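Local coordinates for sulfonate ABC transporter, periplasmic sulfonate-binding protein SsuA (Methylobacillus flagellatus, PDB 3UIF) that probably captures sulfonates or related sulfur compounds in the periplasm and hands them to an ABC importer for uptake, at residues V49-A52 and P58-N61; I10-T15 and T21-S26; E280-A285 and Q302-P307; G75-I80 and V286-A291. One frame throughout, in Å; residues are numbered along the deposited sequence.

Contact 1 of 4, residues V49-A52 and P58-N61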
loop_
_atom_site.group_PDB
_atom_site.type_symbol
_atom_site.label_atom_id
_atom_site.label_comp_id
_atom_site.label_asym_id
_atom_site.label_seq_id
_atom_site.Cartn_x
_atom_site.Cartn_y
_atom_site.Cartn_z
ATOM N N VAL A 49 -10.264 -13.994 -5.565
ATOM C CA VAL A 49 -9.434 -14.949 -4.854
ATOM C C VAL A 49 -8.931 -14.235 -3.592
ATOM O O VAL A 49 -7.851 -13.662 -3.579
ATOM C CB VAL A 49 -8.274 -15.490 -5.732
ATOM C CG1 VAL A 49 -7.504 -16.578 -5.000
ATOM C CG2 VAL A 49 -8.802 -16.025 -7.064
ATOM N N PRO A 50 -9.743 -14.246 -2.530
ATOM C CA PRO A 50 -9.322 -13.660 -1.269
ATOM C C PRO A 50 -8.135 -14.427 -0.665
ATOM O O PRO A 50 -8.084 -15.656 -0.713
ATOM C CB PRO A 50 -10.564 -13.829 -0.389
ATOM C CG PRO A 50 -11.224 -15.054 -0.930
ATOM C CD PRO A 50 -11.043 -14.937 -2.410
ATOM N N ALA A 51 -7.182 -13.698 -0.114
ATOM C CA ALA A 51 -6.017 -14.313 0.488
ATOM C C ALA A 51 -5.793 -13.735 1.870
ATOM O O ALA A 51 -5.696 -12.522 2.023
ATOM C CB ALA A 51 -4.795 -14.083 -0.383
ATOM N N ALA A 52 -5.719 -14.599 2.876
ATOM C CA ALA A 52 -5.338 -14.160 4.216
ATOM C C ALA A 52 -3.964 -13.478 4.186
ATOM O O ALA A 52 -3.112 -13.732 3.312
ATOM C CB ALA A 52 -5.349 -15.320 5.196
ATOM N N PRO A 58 2.192 -18.140 -0.993
ATOM C CA PRO A 58 1.689 -19.433 -1.496
ATOM C C PRO A 58 0.306 -19.405 -2.173
ATOM O O PRO A 58 -0.111 -20.417 -2.754
ATOM C CB PRO A 58 1.656 -20.315 -0.245
ATOM C CG PRO A 58 1.568 -19.369 0.888
ATOM C CD PRO A 58 2.318 -18.141 0.476
ATOM N N VAL A 59 -0.388 -18.269 -2.099
ATOM C CA VAL A 59 -1.643 -18.065 -2.828
ATOM C C VAL A 59 -1.489 -16.995 -3.929
ATOM O O VAL A 59 -1.686 -17.306 -5.095
ATOM C CB VAL A 59 -2.836 -17.774 -1.874
ATOM C CG1 VAL A 59 -4.086 -17.366 -2.636
ATOM C CG2 VAL A 59 -3.143 -18.994 -1.026
ATOM N N ILE A 60 -1.127 -15.756 -3.591
ATOM C CA ILE A 60 -1.076 -14.718 -4.635
ATOM C C ILE A 60 0.150 -14.831 -5.532
ATOM O O ILE A 60 0.002 -15.164 -6.703
ATOM C CB ILE A 60 -1.284 -13.277 -4.130
ATOM C CG1 ILE A 60 -2.608 -13.154 -3.354
ATOM C CG2 ILE A 60 -1.289 -12.319 -5.312
ATOM C CD1 ILE A 60 -2.838 -11.806 -2.678
ATOM N N ASN A 61 1.348 -14.567 -5.010
ATOM C CA ASN A 61 2.567 -14.714 -5.818
ATOM C C ASN A 61 2.628 -16.051 -6.553
ATOM O O ASN A 61 3.024 -16.105 -7.709
ATOM C CB ASN A 61 3.823 -14.520 -4.973
ATOM C CG ASN A 61 4.072 -13.069 -4.630
ATOM O OD1 ASN A 61 3.327 -12.194 -5.046
ATOM N ND2 ASN A 61 5.125 -12.806 -3.867
#
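Ala51 and Val59 mark the closest backbone approach, 6.6 Å from CA to CA, between strand 44-51 and helix 56-65, which follows it after a short loop. The strand residues 49-51 are extended, and their alternation sends Val49 and Ala51 toward the helix while Pro50 points away. Residues 58-61 of the helix include a wider, pi-type turn; from it Val59 and Ile60 meet the strand. The two backbones meet through side chains alone. Val59 does most of the bridging with one branch: CG1, anti to the backbone N (chi1 172°), reaches over to both strand residues. It lies 4.2 Å from CG1 of Val49, methyl to methyl, and 4.0 Å from CB of Ala51. Ile60 comes to the same alanine from another direction. Its CA-CB bond does not aim at the strand, but the extended arm through CG1 (chi2 173°) runs past the alanine methyl, with Ile60 CD1 3.8 Å from Ala51 CB. Val59 CG1 and the Ile60 arm both meet the Ala51 methyl from the helix side, at roughly a right angle to each other, and the contact is wholly apolar. Ile60 also touches Ala11 of strand 6-17, while Asn61, on the next step of the helix, bonds through OD1 to Tyr74 OH. Strand 44-51, helix 56-65 and strand 71-75 form a beta-alpha-beta crossover that passes over strand 6-17, a unit characteristic of the alpha/beta lobes of periplasmic binding proteins, consistent with the type II family.

Contact 2 of 4, residues I10-T15 and T21-S26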
loop_
_atom_site.group_PDB
_atom_site.type_symbol
_atom_site.label_atom_id
_atom_site.label_comp_id
_atom_site.label_asym_id
_atom_site.label_seq_id
_atom_site.Cartn_x
_atom_site.Cartn_y
_atom_site.Cartn_z
ATOM N N ILE A 10 -9.172 -12.449 -9.917
ATOM C CA ILE A 10 -8.554 -11.298 -9.251
ATOM C C ILE A 10 -8.328 -11.551 -7.762
ATOM O O ILE A 10 -9.260 -11.843 -7.013
ATOM C CB ILE A 10 -9.363 -10.005 -9.478
ATOM C CG1 ILE A 10 -9.720 -9.867 -10.962
ATOM C CG2 ILE A 10 -8.566 -8.814 -9.001
ATOM C CD1 ILE A 10 -10.395 -8.571 -11.362
ATOM N N ALA A 11 -7.071 -11.442 -7.345
ATOM C CA ALA A 11 -6.700 -11.652 -5.947
ATOM C C ALA A 11 -6.722 -10.358 -5.142
ATOM O O ALA A 11 -6.458 -9.278 -5.672
ATOM C CB ALA A 11 -5.330 -12.304 -5.857
ATOM N N SER A 12 -7.037 -10.477 -3.860
ATOM C CA SER A 12 -6.848 -9.397 -2.904
ATOM C C SER A 12 -6.434 -9.967 -1.547
ATOM O O SER A 12 -6.641 -11.160 -1.264
ATOM C CB SER A 12 -8.141 -8.625 -2.738
ATOM O OG SER A 12 -9.076 -9.421 -2.015
ATOM N N VAL A 13 -5.856 -9.117 -0.703
ATOM C CA VAL A 13 -5.568 -9.508 0.674
ATOM C C VAL A 13 -6.846 -9.303 1.472
ATOM O O VAL A 13 -7.444 -8.233 1.392
ATOM C CB VAL A 13 -4.407 -8.690 1.288
ATOM C CG1 VAL A 13 -4.175 -9.088 2.741
ATOM C CG2 VAL A 13 -3.130 -8.885 0.481
ATOM N N ALA A 14 -7.260 -10.325 2.222
ATOM C CA ALA A 14 -8.550 -10.323 2.919
ATOM C C ALA A 14 -8.445 -10.753 4.382
ATOM O O ALA A 14 -7.596 -11.560 4.748
ATOM C CB ALA A 14 -9.553 -11.200 2.181
ATOM N N THR A 15 -9.331 -10.210 5.214
ATOM C CA THR A 15 -9.327 -10.480 6.652
ATOM C C THR A 15 -10.767 -10.500 7.164
ATOM O O THR A 15 -11.519 -9.547 6.928
ATOM C CB THR A 15 -8.535 -9.398 7.447
ATOM O OG1 THR A 15 -7.321 -9.056 6.760
ATOM C CG2 THR A 15 -8.199 -9.878 8.865
ATOM N N THR A 21 -15.651 -9.101 6.065
ATOM C CA THR A 21 -14.364 -9.286 5.407
ATOM C C THR A 21 -13.780 -7.932 5.004
ATOM O O THR A 21 -14.372 -7.197 4.203
ATOM C CB THR A 21 -14.449 -10.179 4.151
ATOM O OG1 THR A 21 -14.999 -11.462 4.482
ATOM C CG2 THR A 21 -13.051 -10.357 3.545
ATOM N N VAL A 22 -12.625 -7.607 5.576
ATOM C CA VAL A 22 -11.863 -6.431 5.179
ATOM C C VAL A 22 -10.949 -6.816 4.025
ATOM O O VAL A 22 -10.359 -7.911 4.012
ATOM C CB VAL A 22 -11.004 -5.859 6.350
ATOM C CG1 VAL A 22 -9.932 -4.881 5.862
ATOM C CG2 VAL A 22 -11.886 -5.192 7.385
ATOM N N TYR A 23 -10.854 -5.894 3.066
ATOM C CA TYR A 23 -9.916 -5.965 1.960
ATOM C C TYR A 23 -9.029 -4.722 2.020
ATOM O O TYR A 23 -9.529 -3.601 2.339
ATOM C CB TYR A 23 -10.680 -5.968 0.645
ATOM C CG TYR A 23 -11.685 -7.084 0.511
ATOM C CD1 TYR A 23 -12.997 -6.915 0.955
ATOM C CD2 TYR A 23 -11.332 -8.309 -0.088
ATOM C CE1 TYR A 23 -13.930 -7.930 0.815
ATOM C CE2 TYR A 23 -12.258 -9.332 -0.238
ATOM C CZ TYR A 23 -13.553 -9.131 0.215
ATOM O OH TYR A 23 -14.489 -10.130 0.098
ATOM N N ALA A 24 -7.738 -4.904 1.703
ATOM C CA ALA A 24 -6.746 -3.818 1.847
ATOM C C ALA A 24 -7.104 -2.500 1.098
ATOM O O ALA A 24 -6.533 -2.179 0.041
ATOM C CB ALA A 24 -5.342 -4.313 1.498
ATOM N N GLY A 25 -8.080 -1.768 1.666
ATOM C CA GLY A 25 -8.458 -0.413 1.248
ATOM C C GLY A 25 -9.066 -0.363 -0.142
ATOM O O GLY A 25 -10.311 -0.206 -0.298
ATOM N N SER A 26 -8.202 -0.495 -1.153
ATOM C CA SER A 26 -8.640 -0.342 -2.541
ATOM C C SER A 26 -9.640 -1.420 -2.947
ATOM O O SER A 26 -10.666 -1.131 -3.578
ATOM C CB SER A 26 -7.433 -0.394 -3.459
ATOM O OG SER A 26 -7.737 0.230 -4.683
#
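Thr15 and Val22 form the antiparallel hydrogen-bonded pair of this hairpin: Thr15 N gives to Val22 O at 2.8 Å, and Val22 N returns to Thr15 O at 2.6 Å. One step along, Ala14 faces Tyr23 as a non-hydrogen-bonded pair, beyond which the ladder ends in a weak bond from Ala24 N to Val13 O (3.4 Å). The Tyr23 ring gathers the side chains on this face. With CG beside its own backbone N (chi1 -57°), the ring receives Ser12 OG at its edge, near the CD2 corner, and Ala14 CB obliquely, 4.1 Å from CE2. Thr21 CG2 sits 3.6 Å above one ring face, toward the rim, and also touches Ala14 CB, while Thr21 OG1 bonds to Asn16 OD1. A serine in place of Tyr23 would probably leave Thr21 CG2 and Ala14 CB without their shared neighbour and open a gap beside helix 26-32. Ser28 and Val31 of that helix touch Tyr23 as well, and Gly25 is its N-cap residue. Strand 6-17 pairs in parallel with strand 44-51 along one edge; along the other, strand 71-75 gives way to the hairpin partner 20-23.

Contact 3 of 4, residues E280-A285 and Q302-P307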
loop_
_atom_site.group_PDB
_atom_site.type_symbol
_atom_site.label_atom_id
_atom_site.label_comp_id
_atom_site.label_asym_id
_atom_site.label_seq_id
_atom_site.Cartn_x
_atom_site.Cartn_y
_atom_site.Cartn_z
ATOM N N GLU A 280 10.241 6.926 -8.345
ATOM C CA GLU A 280 11.244 7.000 -7.298
ATOM C C GLU A 280 10.983 6.018 -6.122
ATOM O O GLU A 280 11.883 5.309 -5.658
ATOM C CB GLU A 280 11.312 8.448 -6.827
ATOM C CG GLU A 280 12.278 8.706 -5.694
ATOM C CD GLU A 280 13.714 8.491 -6.102
ATOM O OE1 GLU A 280 13.970 8.163 -7.292
ATOM O OE2 GLU A 280 14.586 8.653 -5.219
ATOM N N HIS A 281 9.743 5.977 -5.653
ATOM C CA HIS A 281 9.346 4.997 -4.663
ATOM C C HIS A 281 9.686 3.593 -5.121
ATOM O O HIS A 281 10.203 2.797 -4.343
ATOM C CB HIS A 281 7.856 5.137 -4.350
ATOM C CG HIS A 281 7.314 4.029 -3.489
ATOM N ND1 HIS A 281 7.487 4.001 -2.146
ATOM C CD2 HIS A 281 6.626 2.858 -3.824
ATOM C CE1 HIS A 281 6.915 2.878 -1.643
ATOM N NE2 HIS A 281 6.394 2.181 -2.671
ATOM N N TYR A 282 9.408 3.273 -6.383
ATOM C CA TYR A 282 9.689 1.930 -6.909
ATOM C C TYR A 282 11.178 1.598 -7.074
ATOM O O TYR A 282 11.620 0.511 -6.682
ATOM C CB TYR A 282 8.886 1.663 -8.179
ATOM C CG TYR A 282 7.503 1.199 -7.822
ATOM C CD1 TYR A 282 7.244 -0.161 -7.629
ATOM C CD2 TYR A 282 6.455 2.114 -7.634
ATOM C CE1 TYR A 282 5.981 -0.600 -7.275
ATOM C CE2 TYR A 282 5.189 1.681 -7.273
ATOM C CZ TYR A 282 4.961 0.322 -7.089
ATOM O OH TYR A 282 3.720 -0.148 -6.734
ATOM N N ARG A 283 11.935 2.541 -7.623
ATOM C CA ARG A 283 13.388 2.487 -7.600
ATOM C C ARG A 283 13.897 2.266 -6.162
ATOM O O ARG A 283 14.729 1.395 -5.917
ATOM C CB ARG A 283 13.998 3.770 -8.205
ATOM C CG ARG A 283 15.525 3.808 -8.116
ATOM C CD ARG A 283 16.170 5.148 -8.516
ATOM N NE ARG A 283 16.101 6.201 -7.479
ATOM C CZ ARG A 283 16.889 6.278 -6.402
ATOM N NH1 ARG A 283 16.745 7.283 -5.545
ATOM N NH2 ARG A 283 17.825 5.357 -6.172
ATOM N N LYS A 284 13.391 3.046 -5.211
ATOM C CA LYS A 284 13.871 2.951 -3.836
ATOM C C LYS A 284 13.507 1.603 -3.212
ATOM O O LYS A 284 14.360 0.935 -2.604
ATOM C CB LYS A 284 13.330 4.098 -2.997
ATOM C CG LYS A 284 14.113 5.383 -3.137
ATOM C CD LYS A 284 13.575 6.436 -2.184
ATOM C CE LYS A 284 14.494 7.650 -2.113
ATOM N NZ LYS A 284 14.130 8.526 -0.956
ATOM N N ALA A 285 12.243 1.211 -3.394
ATOM C CA ALA A 285 11.716 -0.027 -2.857
ATOM C C ALA A 285 12.437 -1.258 -3.390
ATOM O O ALA A 285 12.655 -2.210 -2.646
ATOM C CB ALA A 285 10.219 -0.134 -3.108
ATOM N N GLN A 302 11.396 -0.624 -14.785
ATOM C CA GLN A 302 10.728 -0.184 -16.027
ATOM C C GLN A 302 9.754 -1.241 -16.593
ATOM O O GLN A 302 8.614 -0.926 -16.922
ATOM C CB GLN A 302 11.768 0.260 -17.079
ATOM C CG GLN A 302 12.767 1.319 -16.579
ATOM C CD GLN A 302 14.173 0.780 -16.249
ATOM O OE1 GLN A 302 14.987 0.538 -17.154
ATOM N NE2 GLN A 302 14.476 0.632 -14.953
ATOM N N GLN A 303 10.195 -2.495 -16.669
ATOM C CA GLN A 303 9.362 -3.594 -17.187
ATOM C C GLN A 303 8.158 -3.966 -16.280
ATOM O O GLN A 303 7.221 -4.653 -16.695
ATOM C CB GLN A 303 10.253 -4.821 -17.424
ATOM C CG GLN A 303 9.651 -5.922 -18.294
ATOM C CD GLN A 303 10.565 -7.154 -18.404
ATOM O OE1 GLN A 303 10.104 -8.291 -18.253
ATOM N NE2 GLN A 303 11.863 -6.933 -18.655
HETATM N N MSE A 304 8.200 -3.502 -15.039
HETATM C CA MSE A 304 7.190 -3.800 -14.035
HETATM C C MSE A 304 6.132 -2.718 -13.973
HETATM O O MSE A 304 5.052 -2.941 -13.436
HETATM C CB MSE A 304 8.063 -3.877 -12.801
HETATM C CG MSE A 304 7.318 -3.915 -11.489
HETATM SE SE MSE A 304 8.718 -4.128 -10.115
HETATM C CE MSE A 304 7.419 -4.458 -8.698
ATOM N N LEU A 305 6.411 -1.543 -14.526
ATOM C CA LEU A 305 5.411 -0.485 -14.569
ATOM C C LEU A 305 4.871 -0.239 -15.973
ATOM O O LEU A 305 5.631 0.087 -16.886
ATOM C CB LEU A 305 5.987 0.819 -14.033
ATOM C CG LEU A 305 6.738 0.844 -12.707
ATOM C CD1 LEU A 305 7.376 2.216 -12.559
ATOM C CD2 LEU A 305 5.834 0.492 -11.533
ATOM N N ASN A 306 3.559 -0.382 -16.139
ATOM C CA ASN A 306 2.907 -0.110 -17.410
ATOM C C ASN A 306 1.839 0.987 -17.304
ATOM O O ASN A 306 0.715 0.710 -16.891
ATOM C CB ASN A 306 2.310 -1.399 -17.969
ATOM C CG ASN A 306 1.834 -1.253 -19.404
ATOM O OD1 ASN A 306 1.813 -0.160 -19.970
ATOM N ND2 ASN A 306 1.443 -2.362 -19.994
ATOM N N PRO A 307 2.183 2.234 -17.691
ATOM C CA PRO A 307 1.252 3.371 -17.613
ATOM C C PRO A 307 0.215 3.467 -18.743
ATOM O O PRO A 307 -0.607 4.386 -18.737
ATOM C CB PRO A 307 2.188 4.591 -17.663
ATOM C CG PRO A 307 3.340 4.122 -18.481
ATOM C CD PRO A 307 3.512 2.651 -18.183
#
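Tyr282 and Leu305 carry the contact through a CH-pi interaction. Leu305 CD2 stands over the middle of the phenol ring, 4.1 Å from the ring centroid and only 9° off its normal, so one methyl branch lies squarely over one face. The leucine CG lies anti to its carbonyl carbon (chi1 -49°), which carries the branched end across to the helix. Apolar packing adds a second, looser touch: CE of Met304, a selenomethionine, comes to the edge of the same ring, 4.4 Å from Tyr282 CE1. Face and edge of the ring thus meet consecutive residues. The salt-bridged pair in 280-285 lies within the helix. Arg283 grips Glu280 side-on, NE to OE1 at 2.9 Å and NH1 to OE2 at 2.6 Å; OE1 is met from above the carboxylate plane, OE2 on its syn side but tilted out of the plane. This salt bridge joins residues three apart on helix 276-291. Past Leu305, Asn306 OD1 caps the backbone N of His308, ahead of helix 308-316. Trp205 and Leu91 also touch Tyr282, and Met304 and Asn306 make backbone hydrogen bonds with Leu91. The C-terminal chain therefore packs back on the sheet of the first lobe, as in type II periplasmic binding proteins.

Contact 4 of 4, residues G75-I80 and V286-A291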
loop_
_atom_site.group_PDB
_atom_site.type_symbol
_atom_site.label_atom_id
_atom_site.label_comp_id
_atom_site.label_asym_id
_atom_site.label_seq_id
_atom_site.Cartn_x
_atom_site.Cartn_y
_atom_site.Cartn_z
ATOM N N GLY A 75 -0.156 -4.834 -2.183
ATOM C CA GLY A 75 0.951 -3.883 -2.039
ATOM C C GLY A 75 2.084 -4.126 -3.016
ATOM O O GLY A 75 2.056 -5.086 -3.774
ATOM N N ASP A 76 3.086 -3.262 -2.997
ATOM C CA ASP A 76 4.208 -3.397 -3.927
ATOM C C ASP A 76 5.290 -4.347 -3.446
ATOM O O ASP A 76 6.124 -4.795 -4.236
ATOM C CB ASP A 76 4.853 -2.043 -4.217
ATOM C CG ASP A 76 5.227 -1.279 -2.943
ATOM O OD1 ASP A 76 5.966 -0.275 -3.071
ATOM O OD2 ASP A 76 4.778 -1.657 -1.820
ATOM N N LEU A 77 5.311 -4.654 -2.158
ATOM C CA LEU A 77 6.410 -5.492 -1.689
ATOM C C LEU A 77 6.390 -6.929 -2.282
ATOM O O LEU A 77 7.368 -7.328 -2.928
ATOM C CB LEU A 77 6.567 -5.457 -0.165
ATOM C CG LEU A 77 7.948 -5.959 0.303
ATOM C CD1 LEU A 77 9.109 -5.194 -0.332
ATOM C CD2 LEU A 77 8.050 -5.951 1.820
ATOM N N PRO A 78 5.282 -7.687 -2.101
ATOM C CA PRO A 78 5.254 -9.019 -2.737
ATOM C C PRO A 78 5.610 -9.082 -4.243
ATOM O O PRO A 78 6.507 -9.850 -4.604
ATOM C CB PRO A 78 3.839 -9.526 -2.434
ATOM C CG PRO A 78 3.535 -8.903 -1.108
ATOM C CD PRO A 78 4.137 -7.515 -1.176
ATOM N N PRO A 79 4.942 -8.281 -5.108
ATOM C CA PRO A 79 5.242 -8.339 -6.543
ATOM C C PRO A 79 6.686 -7.978 -6.879
ATOM O O PRO A 79 7.258 -8.540 -7.811
ATOM C CB PRO A 79 4.275 -7.334 -7.163
ATOM C CG PRO A 79 3.772 -6.485 -6.058
ATOM C CD PRO A 79 3.913 -7.272 -4.792
ATOM N N ILE A 80 7.280 -7.061 -6.129
ATOM C CA ILE A 80 8.730 -6.838 -6.194
ATOM C C ILE A 80 9.527 -8.126 -5.935
ATOM O O ILE A 80 10.454 -8.441 -6.679
ATOM C CB ILE A 80 9.188 -5.707 -5.229
ATOM C CG1 ILE A 80 8.773 -4.325 -5.771
ATOM C CG2 ILE A 80 10.692 -5.765 -4.968
ATOM C CD1 ILE A 80 8.819 -3.211 -4.754
ATOM N N VAL A 286 12.811 -1.255 -4.666
ATOM C CA VAL A 286 13.508 -2.417 -5.226
ATOM C C VAL A 286 14.919 -2.528 -4.648
ATOM O O VAL A 286 15.393 -3.634 -4.391
ATOM C CB VAL A 286 13.489 -2.436 -6.768
ATOM C CG1 VAL A 286 14.439 -3.483 -7.321
ATOM C CG2 VAL A 286 12.078 -2.724 -7.256
ATOM N N ALA A 287 15.565 -1.385 -4.415
ATOM C CA ALA A 287 16.905 -1.341 -3.805
ATOM C C ALA A 287 16.865 -1.863 -2.380
ATOM O O ALA A 287 17.748 -2.642 -1.986
ATOM C CB ALA A 287 17.492 0.064 -3.838
ATOM N N TYR A 288 15.843 -1.460 -1.619
ATOM C CA TYR A 288 15.677 -1.869 -0.223
ATOM C C TYR A 288 15.339 -3.351 -0.093
ATOM O O TYR A 288 15.761 -4.015 0.854
ATOM C CB TYR A 288 14.601 -1.019 0.465
ATOM C CG TYR A 288 13.816 -1.750 1.541
ATOM C CD1 TYR A 288 12.627 -2.429 1.229
ATOM C CD2 TYR A 288 14.258 -1.771 2.865
ATOM C CE1 TYR A 288 11.905 -3.110 2.202
ATOM C CE2 TYR A 288 13.543 -2.441 3.845
ATOM C CZ TYR A 288 12.370 -3.111 3.511
ATOM O OH TYR A 288 11.653 -3.778 4.479
ATOM N N ALA A 289 14.539 -3.859 -1.030
ATOM C CA ALA A 289 14.170 -5.277 -1.018
ATOM C C ALA A 289 15.410 -6.174 -1.102
ATOM O O ALA A 289 15.503 -7.197 -0.416
ATOM C CB ALA A 289 13.214 -5.587 -2.148
ATOM N N GLN A 290 16.370 -5.782 -1.932
ATOM C CA GLN A 290 17.595 -6.535 -2.064
ATOM C C GLN A 290 18.510 -6.377 -0.843
ATOM O O GLN A 290 19.051 -7.368 -0.340
ATOM C CB GLN A 290 18.325 -6.130 -3.339
ATOM C CG GLN A 290 19.542 -6.993 -3.635
ATOM C CD GLN A 290 20.390 -6.414 -4.738
ATOM O OE1 GLN A 290 20.608 -5.202 -4.779
ATOM N NE2 GLN A 290 20.868 -7.268 -5.648
ATOM N N ALA A 291 18.683 -5.141 -0.374
ATOM C CA ALA A 291 19.572 -4.855 0.760
ATOM C C ALA A 291 19.119 -5.544 2.056
ATOM O O ALA A 291 19.949 -6.097 2.785
ATOM C CB ALA A 291 19.737 -3.352 0.961
#
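Ile80 of helix 77-85 packs on Val286 and Ala289 of helix 276-291, a helix-helix contact in the first lobe of what is probably a type II periplasmic-binding-protein fold, joining parts of the chain some 200 residues apart. The tight part is buried and aliphatic. Ile80 points at the partner helix and uses both branches: CG1 lies 4.0 Å from Val286 CG2, and CD1 runs on past the same methyl. With CG1 anti to the backbone N (chi1 169°), CG2 of Val286 stands beside that N and faces the isoleucine. An alanine at Ile80 would probably leave Val286 CG2 and the methyl of Ala289 without their partner and open a gap between the helices, also felt by Met304, which packs on the same side chain. One turn earlier on helix 77-85 the contact is looser. Leu77 CD1 comes to the edge of the Tyr288 ring, 4.3 Å from CE1, a touch that is doubtful because Tyr288 is modelled in two conformers. This tyrosine is partly exposed, and in the conformer given its OH hydrogen-bonds to Glu131 OE1. Leu77 also touches Pro129 and Leu294. Back at the buried centre, the closest approach is methyl to methyl, Ile80 CG2 to Ala289 CB at 3.8 Å.

Overall arrangement
The four contacts form two close pairs. Contacts 1 and 2, with centres 10 Å apart, share one sheet: strands 44-51 and 6-17 are neighbours, joined for example by Ala14 N and Ala51 O at 2.7 Å. Contacts 3 and 4, also 10 Å apart between centres, share helix 276-291; Ile80 meets Met304 and Ala285, and His281 NE2 bonds to Asp76 OD1. The pairs are linked through contacts 1 and 4 (centres 18 Å apart), where Asn61 ND2 makes a weak bond to Pro78 O; contacts 2 and 3 lie about 23 Å apart between centres. Sulfonate probably binds in the cleft between the two lobes, as in related proteins.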